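Local atomic coordinates of GH62 arabinofuranosidase (Podospora anserina, PDB entry 4N4B), a protein that probably removes terminal alpha-L-arabinofuranosyl residues from xylan in plant biomass, acting as an alpha-L-arabinofuranosidase of glycoside hydrolase family 62. Residues Q27-G32 with Q273-V278; R42-I47 with T65-G70; K152-N157 with S201-A206; D165-C170 with A218-L223. All blocks are in the same frame, centred on the assembly; numbering follows the deposited sequence. Where two conformers were deposited one is given.

Interaction 1 of 4, residues Q27-G32 with Q273-V278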
loop_
_atom_site.group_PDB
_atom_site.type_symbol
_atom_site.label_atom_id
_atom_site.label_comp_id
_atom_site.label_asym_id
_atom_site.label_seq_id
_atom_site.Cartn_x
_atom_site.Cartn_y
_atom_site.Cartn_z
ATOM N N GLN A 27 9.175 -9.630 -14.480
ATOM C CA GLN A 27 10.203 -8.693 -14.954
ATOM C C GLN A 27 9.622 -7.315 -15.066
ATOM O O GLN A 27 8.475 -7.148 -15.500
ATOM C CB GLN A 27 10.780 -9.119 -16.318
ATOM C CG GLN A 27 11.304 -10.566 -16.405
ATOM C CD GLN A 27 12.504 -10.911 -15.541
ATOM O OE1 GLN A 27 12.744 -12.060 -15.130
ATOM N NE2 GLN A 27 13.224 -9.907 -15.215
ATOM N N TRP A 28 10.424 -6.302 -14.724
ATOM C CA TRP A 28 10.014 -4.898 -14.640
ATOM C C TRP A 28 10.971 -3.926 -15.251
ATOM O O TRP A 28 12.169 -4.177 -15.246
ATOM C CB TRP A 28 9.820 -4.535 -13.190
ATOM C CG TRP A 28 8.919 -5.348 -12.371
ATOM C CD1 TRP A 28 9.303 -6.410 -11.619
ATOM C CD2 TRP A 28 7.518 -5.155 -12.132
ATOM N NE1 TRP A 28 8.206 -6.957 -10.970
ATOM C CE2 TRP A 28 7.119 -6.149 -11.213
ATOM C CE3 TRP A 28 6.574 -4.190 -12.570
ATOM C CZ2 TRP A 28 5.795 -6.232 -10.776
ATOM C CZ3 TRP A 28 5.288 -4.254 -12.093
ATOM C CH2 TRP A 28 4.931 -5.309 -11.232
ATOM N N THR A 29 10.445 -2.813 -15.686
ATOM C CA THR A 29 11.228 -1.622 -16.042
ATOM C C THR A 29 10.846 -0.524 -15.053
ATOM O O THR A 29 9.621 -0.235 -14.872
ATOM C CB THR A 29 10.814 -1.164 -17.448
ATOM O OG1 THR A 29 11.441 -2.067 -18.381
ATOM C CG2 THR A 29 11.253 0.293 -17.735
ATOM N N SER A 30 11.819 0.166 -14.464
ATOM C CA SER A 30 11.592 1.288 -13.527
ATOM C C SER A 30 11.864 2.682 -14.128
ATOM O O SER A 30 12.830 2.831 -14.908
ATOM C CB SER A 30 12.474 1.111 -12.294
ATOM O OG SER A 30 12.224 2.127 -11.364
ATOM N N THR A 31 11.077 3.624 -13.700
ATOM C CA THR A 31 11.404 5.057 -13.872
ATOM C C THR A 31 12.531 5.462 -12.909
ATOM O O THR A 31 12.926 4.692 -12.032
ATOM C CB THR A 31 10.172 5.942 -13.568
ATOM O OG1 THR A 31 9.862 5.873 -12.146
ATOM C CG2 THR A 31 8.958 5.540 -14.385
ATOM N N GLY A 32 12.975 6.705 -13.070
ATOM C CA GLY A 32 13.780 7.344 -12.075
ATOM C C GLY A 32 12.905 7.749 -10.885
ATOM O O GLY A 32 11.677 7.453 -10.777
ATOM N N GLN A 273 14.754 -3.509 -14.122
ATOM C CA GLN A 273 15.680 -2.828 -14.996
ATOM C C GLN A 273 15.410 -1.345 -14.957
ATOM O O GLN A 273 14.336 -0.952 -15.085
ATOM C CB GLN A 273 15.477 -3.339 -16.418
ATOM C CG GLN A 273 16.437 -2.750 -17.453
ATOM C CD GLN A 273 16.224 -3.376 -18.816
ATOM O OE1 GLN A 273 17.021 -4.141 -19.240
ATOM N NE2 GLN A 273 15.168 -3.073 -19.444
ATOM N N PHE A 274 16.462 -0.564 -14.799
ATOM C CA PHE A 274 16.330 0.860 -14.786
ATOM C C PHE A 274 16.620 1.456 -16.135
ATOM O O PHE A 274 17.526 1.052 -16.757
ATOM C CB PHE A 274 17.226 1.445 -13.681
ATOM C CG PHE A 274 16.727 1.127 -12.296
ATOM C CD1 PHE A 274 16.944 -0.097 -11.749
ATOM C CD2 PHE A 274 15.965 2.039 -11.605
ATOM C CE1 PHE A 274 16.446 -0.397 -10.517
ATOM C CE2 PHE A 274 15.469 1.750 -10.381
ATOM C CZ PHE A 274 15.697 0.536 -9.831
ATOM N N ASP A 275 15.743 2.371 -16.537
ATOM C CA ASP A 275 15.844 3.093 -17.812
ATOM C C ASP A 275 17.010 4.093 -17.806
ATOM O O ASP A 275 17.727 4.223 -18.764
ATOM C CB ASP A 275 14.486 3.711 -18.204
ATOM C CG ASP A 275 13.596 2.768 -19.122
ATOM O OD1 ASP A 275 14.031 1.656 -19.585
ATOM O OD2 ASP A 275 12.459 3.204 -19.380
ATOM N N GLY A 276 17.201 4.766 -16.716
ATOM C CA GLY A 276 18.399 5.514 -16.436
ATOM C C GLY A 276 19.227 4.971 -15.273
ATOM O O GLY A 276 19.415 3.815 -15.155
ATOM N N ASP A 277 19.712 5.833 -14.414
ATOM C CA ASP A 277 20.519 5.412 -13.281
ATOM C C ASP A 277 19.821 4.420 -12.317
ATOM O O ASP A 277 18.650 4.433 -12.173
ATOM C CB ASP A 277 21.148 6.647 -12.648
ATOM C CG ASP A 277 20.636 6.987 -11.352
ATOM O OD1 ASP A 277 19.757 7.837 -11.258
ATOM O OD2 ASP A 277 21.214 6.529 -10.394
ATOM N N VAL A 278 20.593 3.530 -11.737
ATOM C CA VAL A 278 20.050 2.575 -10.798
ATOM C C VAL A 278 20.008 3.292 -9.447
ATOM O O VAL A 278 20.910 3.237 -8.702
ATOM C CB VAL A 278 20.848 1.278 -10.719
ATOM C CG1 VAL A 278 20.242 0.365 -9.690
ATOM C CG2 VAL A 278 20.842 0.577 -12.076
HETATM O O HOH W 1 14.958 4.540 -15.052
#

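Interaction 2 of 4, residues R42-I47 with T65-G70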
loop_
_atom_site.group_PDB
_atom_site.type_symbol
_atom_site.label_atom_id
_atom_site.label_comp_id
_atom_site.label_asym_id
_atom_site.label_seq_id
_atom_site.Cartn_x
_atom_site.Cartn_y
_atom_site.Cartn_z
ATOM N N ARG A 42 8.341 22.313 5.651
ATOM C CA ARG A 42 7.837 21.331 6.551
ATOM C C ARG A 42 8.841 20.317 7.092
ATOM O O ARG A 42 8.573 19.588 8.039
ATOM C CB ARG A 42 6.689 20.476 5.875
ATOM C CG ARG A 42 5.351 21.278 5.914
ATOM C CD ARG A 42 4.269 20.465 5.227
ATOM N NE ARG A 42 2.919 21.130 5.290
ATOM C CZ ARG A 42 1.951 20.725 6.070
ATOM N NH1 ARG A 42 2.142 19.623 6.764
ATOM N NH2 ARG A 42 0.759 21.264 6.047
ATOM N N GLY A 43 9.963 20.270 6.385
ATOM C CA GLY A 43 11.055 19.390 6.859
ATOM C C GLY A 43 10.884 17.904 6.561
ATOM O O GLY A 43 11.496 17.030 7.222
ATOM N N ILE A 44 10.009 17.564 5.594
ATOM C CA ILE A 44 9.737 16.150 5.316
ATOM C C ILE A 44 11.004 15.551 4.690
ATOM O O ILE A 44 11.611 16.108 3.811
ATOM C CB ILE A 44 8.491 16.065 4.423
ATOM C CG1 ILE A 44 7.236 16.487 5.217
ATOM C CG2 ILE A 44 8.355 14.677 3.864
ATOM C CD1 ILE A 44 6.066 16.920 4.417
ATOM N N ALA A 45 11.326 14.334 5.125
ATOM C CA ALA A 45 12.505 13.576 4.638
ATOM C C ALA A 45 12.153 12.650 3.490
ATOM O O ALA A 45 12.942 12.420 2.582
ATOM C CB ALA A 45 13.134 12.839 5.776
ATOM N N GLY A 46 10.988 11.968 3.633
ATOM C CA GLY A 46 10.576 10.961 2.698
ATOM C C GLY A 46 9.106 11.101 2.290
ATOM O O GLY A 46 8.284 11.470 3.088
ATOM N N ILE A 47 8.847 10.729 1.034
ATOM C CA ILE A 47 7.449 10.525 0.556
ATOM C C ILE A 47 7.336 9.084 0.276
ATOM O O ILE A 47 8.182 8.445 -0.361
ATOM C CB ILE A 47 7.148 11.385 -0.672
ATOM C CG1 ILE A 47 7.424 12.902 -0.379
ATOM C CG2 ILE A 47 5.725 11.210 -1.147
ATOM C CD1 ILE A 47 6.553 13.517 0.629
ATOM N N THR A 65 3.887 11.237 4.545
ATOM C CA THR A 65 5.013 12.164 4.761
ATOM C C THR A 65 5.733 11.610 5.939
ATOM O O THR A 65 5.184 11.294 6.936
ATOM C CB THR A 65 4.591 13.610 4.946
ATOM O OG1 THR A 65 3.836 13.769 6.132
ATOM C CG2 THR A 65 3.693 14.096 3.753
ATOM N N ALA A 66 7.062 11.490 5.819
ATOM C CA ALA A 66 7.927 10.858 6.863
ATOM C C ALA A 66 9.075 11.825 7.238
ATOM O O ALA A 66 9.734 12.374 6.390
ATOM C CB ALA A 66 8.490 9.570 6.362
ATOM N N GLN A 67 9.255 11.989 8.560
ATOM C CA GLN A 67 10.431 12.726 9.079
ATOM C C GLN A 67 10.544 12.198 10.510
ATOM O O GLN A 67 9.732 11.445 11.057
ATOM C CB GLN A 67 10.196 14.205 9.001
ATOM C CG GLN A 67 8.993 14.662 9.798
ATOM C CD GLN A 67 8.656 16.017 9.479
ATOM O OE1 GLN A 67 7.684 16.330 8.702
ATOM N NE2 GLN A 67 9.479 16.912 10.052
ATOM N N SER A 68 11.679 12.584 11.161
ATOM C CA SER A 68 11.825 11.986 12.495
ATOM C C SER A 68 10.840 12.570 13.481
ATOM O O SER A 68 10.568 11.839 14.389
ATOM C CB SER A 68 13.223 12.115 13.083
ATOM O OG SER A 68 14.140 11.363 12.324
ATOM N N ALA A 69 10.259 13.725 13.262
ATOM C CA ALA A 69 9.155 14.172 14.128
ATOM C C ALA A 69 7.798 13.506 13.904
ATOM O O ALA A 69 6.964 13.645 14.792
ATOM C CB ALA A 69 8.930 15.575 13.968
ATOM N N GLY A 70 7.603 12.784 12.841
ATOM C CA GLY A 70 6.333 12.132 12.702
ATOM C C GLY A 70 5.944 11.906 11.268
ATOM O O GLY A 70 6.628 12.212 10.387
#

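Interaction 3 of 4, residues K152-N157 with S201-A206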
loop_
_atom_site.group_PDB
_atom_site.type_symbol
_atom_site.label_atom_id
_atom_site.label_comp_id
_atom_site.label_asym_id
_atom_site.label_seq_id
_atom_site.Cartn_x
_atom_site.Cartn_y
_atom_site.Cartn_z
ATOM N N LYS A 152 -6.406 -8.437 21.115
ATOM C CA LYS A 152 -5.499 -9.245 21.954
ATOM C C LYS A 152 -4.594 -10.124 21.142
ATOM O O LYS A 152 -3.421 -10.184 21.562
ATOM C CB LYS A 152 -6.364 -10.069 22.908
ATOM C CG LYS A 152 -5.596 -10.910 23.922
ATOM C CD LYS A 152 -4.708 -10.022 24.806
ATOM C CE LYS A 152 -4.098 -10.775 25.993
ATOM N NZ LYS A 152 -3.618 -9.726 26.940
ATOM N N ILE A 153 -5.038 -10.697 20.030
ATOM C CA ILE A 153 -4.209 -11.532 19.209
ATOM C C ILE A 153 -2.975 -10.783 18.686
ATOM O O ILE A 153 -1.862 -11.315 18.577
ATOM C CB ILE A 153 -4.920 -12.272 18.132
ATOM C CG1 ILE A 153 -4.076 -13.413 17.586
ATOM C CG2 ILE A 153 -5.356 -11.296 17.029
ATOM C CD1 ILE A 153 -4.880 -14.345 16.696
ATOM N N ILE A 154 -3.129 -9.478 18.371
ATOM C CA ILE A 154 -2.015 -8.721 17.880
ATOM C C ILE A 154 -1.146 -8.379 19.083
ATOM O O ILE A 154 0.061 -8.517 19.015
ATOM C CB ILE A 154 -2.558 -7.423 17.158
ATOM C CG1 ILE A 154 -3.349 -7.857 15.962
ATOM C CG2 ILE A 154 -1.361 -6.561 16.724
ATOM C CD1 ILE A 154 -3.914 -6.708 15.125
ATOM N N GLU A 155 -1.688 -7.991 20.251
ATOM C CA GLU A 155 -0.851 -7.711 21.434
ATOM C C GLU A 155 -0.025 -8.967 21.769
ATOM O O GLU A 155 1.135 -8.803 22.194
ATOM C CB GLU A 155 -1.782 -7.421 22.613
ATOM C CG GLU A 155 -1.283 -6.828 23.862
ATOM C CD GLU A 155 -2.557 -6.215 24.476
ATOM O OE1 GLU A 155 -3.547 -6.993 24.660
ATOM O OE2 GLU A 155 -2.640 -4.971 24.587
ATOM N N GLN A 156 -0.587 -10.153 21.598
ATOM C CA GLN A 156 0.111 -11.387 22.029
ATOM C C GLN A 156 1.256 -11.711 21.081
ATOM O O GLN A 156 2.199 -12.414 21.447
ATOM C CB GLN A 156 -0.871 -12.488 22.076
ATOM C CG GLN A 156 -1.824 -12.523 23.251
ATOM C CD GLN A 156 -2.962 -13.553 22.996
ATOM O OE1 GLN A 156 -3.193 -14.063 21.877
ATOM N NE2 GLN A 156 -3.733 -13.789 24.029
ATOM N N ASN A 157 1.255 -11.187 19.813
ATOM C CA ASN A 157 2.159 -11.661 18.801
ATOM C C ASN A 157 3.106 -10.569 18.288
ATOM O O ASN A 157 4.097 -10.840 17.596
ATOM C CB ASN A 157 1.446 -12.251 17.634
ATOM C CG ASN A 157 0.808 -13.571 17.962
ATOM O OD1 ASN A 157 -0.428 -13.713 18.247
ATOM N ND2 ASN A 157 1.637 -14.595 17.946
ATOM N N SER A 201 -14.530 -8.175 12.884
ATOM C CA SER A 201 -14.257 -9.274 13.820
ATOM C C SER A 201 -12.903 -9.050 14.507
ATOM O O SER A 201 -12.000 -8.298 14.008
ATOM C CB SER A 201 -14.269 -10.570 13.022
ATOM O OG SER A 201 -13.201 -10.557 12.070
ATOM N N GLN A 202 -12.640 -9.759 15.590
ATOM C CA GLN A 202 -11.282 -9.893 16.087
ATOM C C GLN A 202 -10.497 -10.693 14.995
ATOM O O GLN A 202 -10.981 -11.624 14.335
ATOM C CB GLN A 202 -11.284 -10.667 17.411
ATOM C CG GLN A 202 -11.808 -9.787 18.551
ATOM C CD GLN A 202 -10.934 -8.581 18.856
ATOM O OE1 GLN A 202 -9.785 -8.725 19.253
ATOM N NE2 GLN A 202 -11.435 -7.358 18.637
ATOM N N PRO A 203 -9.291 -10.228 14.623
ATOM C CA PRO A 203 -8.558 -10.799 13.516
ATOM C C PRO A 203 -8.105 -12.228 13.829
ATOM O O PRO A 203 -7.823 -12.565 14.981
ATOM C CB PRO A 203 -7.346 -9.868 13.340
ATOM C CG PRO A 203 -7.250 -9.121 14.547
ATOM C CD PRO A 203 -8.560 -9.176 15.368
ATOM N N VAL A 204 -7.906 -12.932 12.738
ATOM C CA VAL A 204 -7.181 -14.183 12.706
ATOM C C VAL A 204 -5.832 -13.917 12.123
ATOM O O VAL A 204 -5.592 -12.855 11.466
ATOM C CB VAL A 204 -7.889 -15.248 11.900
ATOM C CG1 VAL A 204 -9.262 -15.590 12.562
ATOM C CG2 VAL A 204 -8.032 -14.942 10.468
ATOM N N ILE A 205 -4.865 -14.748 12.357
ATOM C CA ILE A 205 -3.602 -14.755 11.624
ATOM C C ILE A 205 -3.799 -15.372 10.301
ATOM O O ILE A 205 -4.034 -16.586 10.136
ATOM C CB ILE A 205 -2.460 -15.435 12.430
ATOM C CG1 ILE A 205 -2.261 -14.681 13.711
ATOM C CG2 ILE A 205 -1.180 -15.535 11.627
ATOM C CD1 ILE A 205 -1.364 -15.388 14.740
ATOM N N ALA A 206 -3.770 -14.564 9.225
ATOM C CA ALA A 206 -3.944 -14.988 7.876
ATOM C C ALA A 206 -2.727 -15.720 7.316
ATOM O O ALA A 206 -2.850 -16.618 6.479
ATOM C CB ALA A 206 -4.293 -13.756 7.024
HETATM O O HOH W 2 -9.155 -8.189 21.844
HETATM O O HOH W 3 -7.903 -10.766 19.297
#

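Interaction 4 of 4, residues D165-C170 with A218-L223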
loop_
_atom_site.group_PDB
_atom_site.type_symbol
_atom_site.label_atom_id
_atom_site.label_comp_id
_atom_site.label_asym_id
_atom_site.label_seq_id
_atom_site.Cartn_x
_atom_site.Cartn_y
_atom_site.Cartn_z
ATOM N N ASP A 165 0.048 -0.715 8.358
ATOM C CA ASP A 165 -0.245 -1.058 6.995
ATOM C C ASP A 165 -1.601 -1.751 6.757
ATOM O O ASP A 165 -1.682 -2.863 6.413
ATOM C CB ASP A 165 0.958 -1.781 6.377
ATOM C CG ASP A 165 2.229 -0.911 6.381
ATOM O OD1 ASP A 165 2.080 0.260 6.599
ATOM O OD2 ASP A 165 3.276 -1.416 6.144
ATOM N N MET A 166 -2.629 -0.937 6.926
ATOM C CA MET A 166 -4.020 -1.327 6.907
ATOM C C MET A 166 -4.569 -1.405 5.484
ATOM O O MET A 166 -4.374 -0.557 4.714
ATOM C CB MET A 166 -4.848 -0.352 7.754
ATOM C CG MET A 166 -4.208 0.035 9.061
ATOM S SD MET A 166 -4.002 -1.421 10.149
ATOM C CE MET A 166 -3.083 -0.664 11.543
ATOM N N TRP A 167 -5.263 -2.483 5.203
ATOM C CA TRP A 167 -5.719 -2.733 3.830
ATOM C C TRP A 167 -7.106 -3.356 3.830
ATOM O O TRP A 167 -7.269 -4.436 4.409
ATOM C CB TRP A 167 -4.728 -3.681 3.087
ATOM C CG TRP A 167 -5.125 -3.931 1.719
ATOM C CD1 TRP A 167 -6.040 -4.876 1.222
ATOM C CD2 TRP A 167 -4.597 -3.272 0.558
ATOM N NE1 TRP A 167 -6.100 -4.771 -0.140
ATOM C CE2 TRP A 167 -5.228 -3.808 -0.603
ATOM C CE3 TRP A 167 -3.677 -2.245 0.366
ATOM C CZ2 TRP A 167 -4.946 -3.414 -1.864
ATOM C CZ3 TRP A 167 -3.409 -1.823 -0.934
ATOM C CH2 TRP A 167 -4.043 -2.366 -1.997
ATOM N N VAL A 168 -8.072 -2.747 3.163
ATOM C CA VAL A 168 -9.432 -3.335 2.991
ATOM C C VAL A 168 -9.562 -3.851 1.608
ATOM O O VAL A 168 -9.155 -3.276 0.595
ATOM C CB VAL A 168 -10.471 -2.250 3.236
ATOM C CG1 VAL A 168 -11.899 -2.710 2.855
ATOM C CG2 VAL A 168 -10.466 -1.749 4.704
ATOM N N ILE A 169 -10.247 -5.000 1.531
ATOM C CA ILE A 169 -10.751 -5.547 0.266
ATOM C C ILE A 169 -12.103 -6.244 0.588
ATOM O O ILE A 169 -12.201 -6.969 1.534
ATOM C CB ILE A 169 -9.806 -6.525 -0.439
ATOM C CG1 ILE A 169 -10.411 -7.086 -1.732
ATOM C CG2 ILE A 169 -9.281 -7.616 0.460
ATOM C CD1 ILE A 169 -9.461 -7.901 -2.577
ATOM N N CYS A 170 -13.102 -5.946 -0.283
ATOM C CA CYS A 170 -14.440 -6.604 -0.152
ATOM C C CYS A 170 -14.715 -7.425 -1.342
ATOM O O CYS A 170 -14.245 -7.197 -2.426
ATOM C CB CYS A 170 -15.513 -5.525 -0.028
ATOM S SG CYS A 170 -15.246 -4.203 1.195
ATOM N N ALA A 218 1.288 -4.977 3.010
ATOM C CA ALA A 218 0.454 -5.900 2.235
ATOM C C ALA A 218 -0.402 -5.156 1.217
ATOM O O ALA A 218 -0.886 -4.033 1.471
ATOM C CB ALA A 218 -0.389 -6.731 3.155
ATOM N N CYS A 219 -0.614 -5.832 0.093
ATOM C CA CYS A 219 -1.666 -5.534 -0.874
ATOM C C CYS A 219 -2.480 -6.790 -1.163
ATOM O O CYS A 219 -1.875 -7.855 -1.293
ATOM C CB CYS A 219 -1.176 -5.015 -2.223
ATOM S SG CYS A 219 -0.022 -3.601 -2.207
ATOM N N VAL A 220 -3.792 -6.677 -1.182
ATOM C CA VAL A 220 -4.691 -7.823 -1.587
ATOM C C VAL A 220 -5.586 -7.307 -2.711
ATOM O O VAL A 220 -6.346 -6.367 -2.467
ATOM C CB VAL A 220 -5.462 -8.379 -0.397
ATOM C CG1 VAL A 220 -6.178 -9.634 -0.873
ATOM C CG2 VAL A 220 -4.469 -8.640 0.776
ATOM N N TYR A 221 -5.473 -7.928 -3.866
ATOM C CA TYR A 221 -6.226 -7.527 -5.042
ATOM C C TYR A 221 -7.104 -8.661 -5.557
ATOM O O TYR A 221 -6.746 -9.815 -5.409
ATOM C CB TYR A 221 -5.282 -7.116 -6.135
ATOM C CG TYR A 221 -4.421 -5.913 -5.870
ATOM C CD1 TYR A 221 -5.017 -4.703 -5.789
ATOM C CD2 TYR A 221 -3.061 -6.035 -5.674
ATOM C CE1 TYR A 221 -4.326 -3.550 -5.525
ATOM C CE2 TYR A 221 -2.301 -4.850 -5.423
ATOM C CZ TYR A 221 -2.942 -3.645 -5.370
ATOM O OH TYR A 221 -2.230 -2.477 -5.140
ATOM N N SER A 222 -8.170 -8.272 -6.202
ATOM C CA SER A 222 -8.946 -9.228 -6.986
ATOM C C SER A 222 -8.526 -9.170 -8.430
ATOM O O SER A 222 -8.012 -8.202 -8.973
ATOM C CB SER A 222 -10.435 -8.954 -6.868
ATOM O OG SER A 222 -10.847 -7.730 -7.400
ATOM N N LEU A 223 -8.696 -10.370 -9.089
ATOM C CA LEU A 223 -8.300 -10.593 -10.473
ATOM C C LEU A 223 -9.538 -10.834 -11.329
ATOM O O LEU A 223 -10.539 -11.332 -10.803
ATOM C CB LEU A 223 -7.353 -11.744 -10.555
ATOM C CG LEU A 223 -6.004 -11.650 -9.720
ATOM C CD1 LEU A 223 -5.319 -12.991 -9.660
ATOM C CD2 LEU A 223 -5.156 -10.637 -10.426
HETATM O O HOH W 4 0.149 -4.953 5.739
HETATM O O HOH W 5 -1.194 -2.482 3.691
#

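Interaction 1 of 4, residues Q27-G32 with Q273-V278
Thr29 pairs with Gln273 and Ser30 with Phe274 in a short parallel bridge, with Gln273 N bonded to Trp28 O at 2.9 Å and Ser30 N to Gln273 O at 2.8 Å. The join is consistent with ring closure in a beta-propeller: strand 28-30, from the start of the chain, enters the last blade between strand 272-274 and the late strand 326-332. On one face of this sheet, Thr29 and Gln273 run alongside each other, and Thr29 CG2 rests against both carboxylate oxygens of Asp275, while Thr29 OG1 is bonded to Asn333. On the other face, Ser30 CB lies over the Phe274 ring, 3.9 Å from its centroid, and Val278 CA sits at the opposite face. With Ser30 OG anti to the backbone N (chi1 -177°), the hydroxyl stays close to Phe274 CE2 and donates to Thr31 O; it also bonds Tyr309. Were Phe274 replaced by an alanine, Ser30 and Val278 would probably lose the surface packed between them, leaving a gap at the strand end. Beyond the bridge a water continues the join, donating to Ser30 O at 2.7 Å and accepting from Gly276 N at 2.8 Å.

Interaction 2 of 4, residues R42-I47 with T65-G70
Ala45 and Gly46 both direct their backbone N-H groups at one acceptor, Ala66 O, so that two residues of one strand face a single residue of the other: a classic beta bulge. Ala45 N reaches this oxygen at 2.8 Å and Gly46 N at 3.1 Å. The return bond, Ala66 N to Gly46 O at 3.0 Å, completes the hydrogen-bonded pair, and Ile47 opposite Thr65 begins regular antiparallel pairing.

Before the bulge, the chain from Arg42 to Ile44 swings over the end of the partner strand, and side chains take over from backbone bonds. Ile44 crosses Thr65, its CD1 meeting both CB and CG2 of the threonine at 3.7 Å, while its CG2 branch lies against Ala66 O. Gln67 places CG between its backbone N and carbonyl carbon (chi1 60°), the crowded position, and then extends alongside the backbone of Arg42 and Gly43. There NE2 makes a weak bond to Arg42 O at 3.5 Å, and the oxygen OE1 lies against Ile44 CG1 at the same distance. The guanidinium of Arg42 turns elsewhere, to a salt bridge with Asp93 and a cation-pi contact with Tyr91.

The bulge thus marks the open end of the hairpin formed by strands 46-55 and 58-67 in the first blade. A type I turn from Gln67 to Gly70 leads on to strand 70-78, where Tyr71 touches Ala66, while Tyr91 of strand 90-91 packs against Ile44 and Thr65.

Interaction 3 of 4, residues K152-N157 with S201-A206
Ile153 is the bump of this contact, and the hollow that receives it is formed by Pro203 and Ile205 on the facing chain. Its two branches divide the work. CG2 slides past the proline, 3.8 Å from Pro203 CG, and also touches Pro203 O at 3.4 Å. The longer branch, with CG1 anti to the backbone N (chi1 -163°), carries CD1 over to Ile205 CG1 at 4.0 Å, where the two isoleucines meet at a slant. The proline ring is itself a bump, for its CG protrudes between Ile153 CG2 and the end of Ile154, which comes across it at about a right angle with CD1 4.2 Å away. If Ile153 were a serine, the hollow between Pro203 and Ile205 would probably be left poorly filled and the helix would lose its main apolar hold on this chain.

No direct hydrogen bond crosses the contact; two waters do that work at its margin. Both donate to Gln202 OE1, and they accept from Lys152 N at 2.9 Å and Ile153 N at 3.0 Å, thereby giving two N-H groups of the first helical turn a partner.

The arrangement is peripheral packing on a beta-propeller: the short helix 152-157, in the connection between two blades, lies against the chain entering strand 204-208, the outermost strand of the following blade.

Interaction 4 of 4, residues D165-C170 with A218-L223
The innermost strands of two successive propeller blades, 164-170 and 216-222, run almost parallel here, and Trp167 fills the space between them. Their axes are 7.3 Å apart, too far for sheet pairing, so side chains make the join. With CG anti to the backbone N (chi1 -179°), Trp167 projects across and lays one face of its indole on the neighbouring backbone. Cys219 CA sits over the centre of the six-membered ring at 3.8 Å, and Val220 N lies over the same face nearer the rim. NE1 donates to Val220 O at 2.8 Å, using a lone pair in the carbonyl plane but through a bent bond of 132°. The far edge of the indole points at the face of Tyr221 in an offset edge-to-face pair, centroids 5.3 Å apart and planes at 85°. Together these contacts fix the rotation of the indole.

Further along the strands, Ile169 continues the packing, its CG2 against Val220 CG1 at 3.9 Å and its CD1 against Val220 O. At the Asp165 end of the contact, a water accepts from Ala218 N at 3.0 Å and donates to Asp165 O at 2.9 Å.

Asp165 OD2 binds Ala217 N and a Tris molecule, probably from the crystallisation liquor, and a calcium ion lies about 5 Å from the Trp167 side chain. Innermost strands of neighbouring blades set side by side around a central calcium-bearing pocket are what a five-bladed propeller, the GH62 fold, provides.

The four contacts sample one five-bladed propeller from rim to core. Interaction 4 lies nearest the middle, about 8 Å from the centre of the chain, beside the calcium ion and the bound Tris. Interaction 2 approaches what is probably the same pocket from another blade: the side chain of Ala66 is about 6 Å from the Tris, although the centres of interactions 2 and 4 are 26 Å apart. Interactions 3 and 4 share a blade, the sheet running from strand 164-170 to strand 204-208, with centres 18 Å apart. Interaction 1 closes the chain loop within which the other three are nested; its centre is 39 Å from that of interaction 3, away from the central pocket.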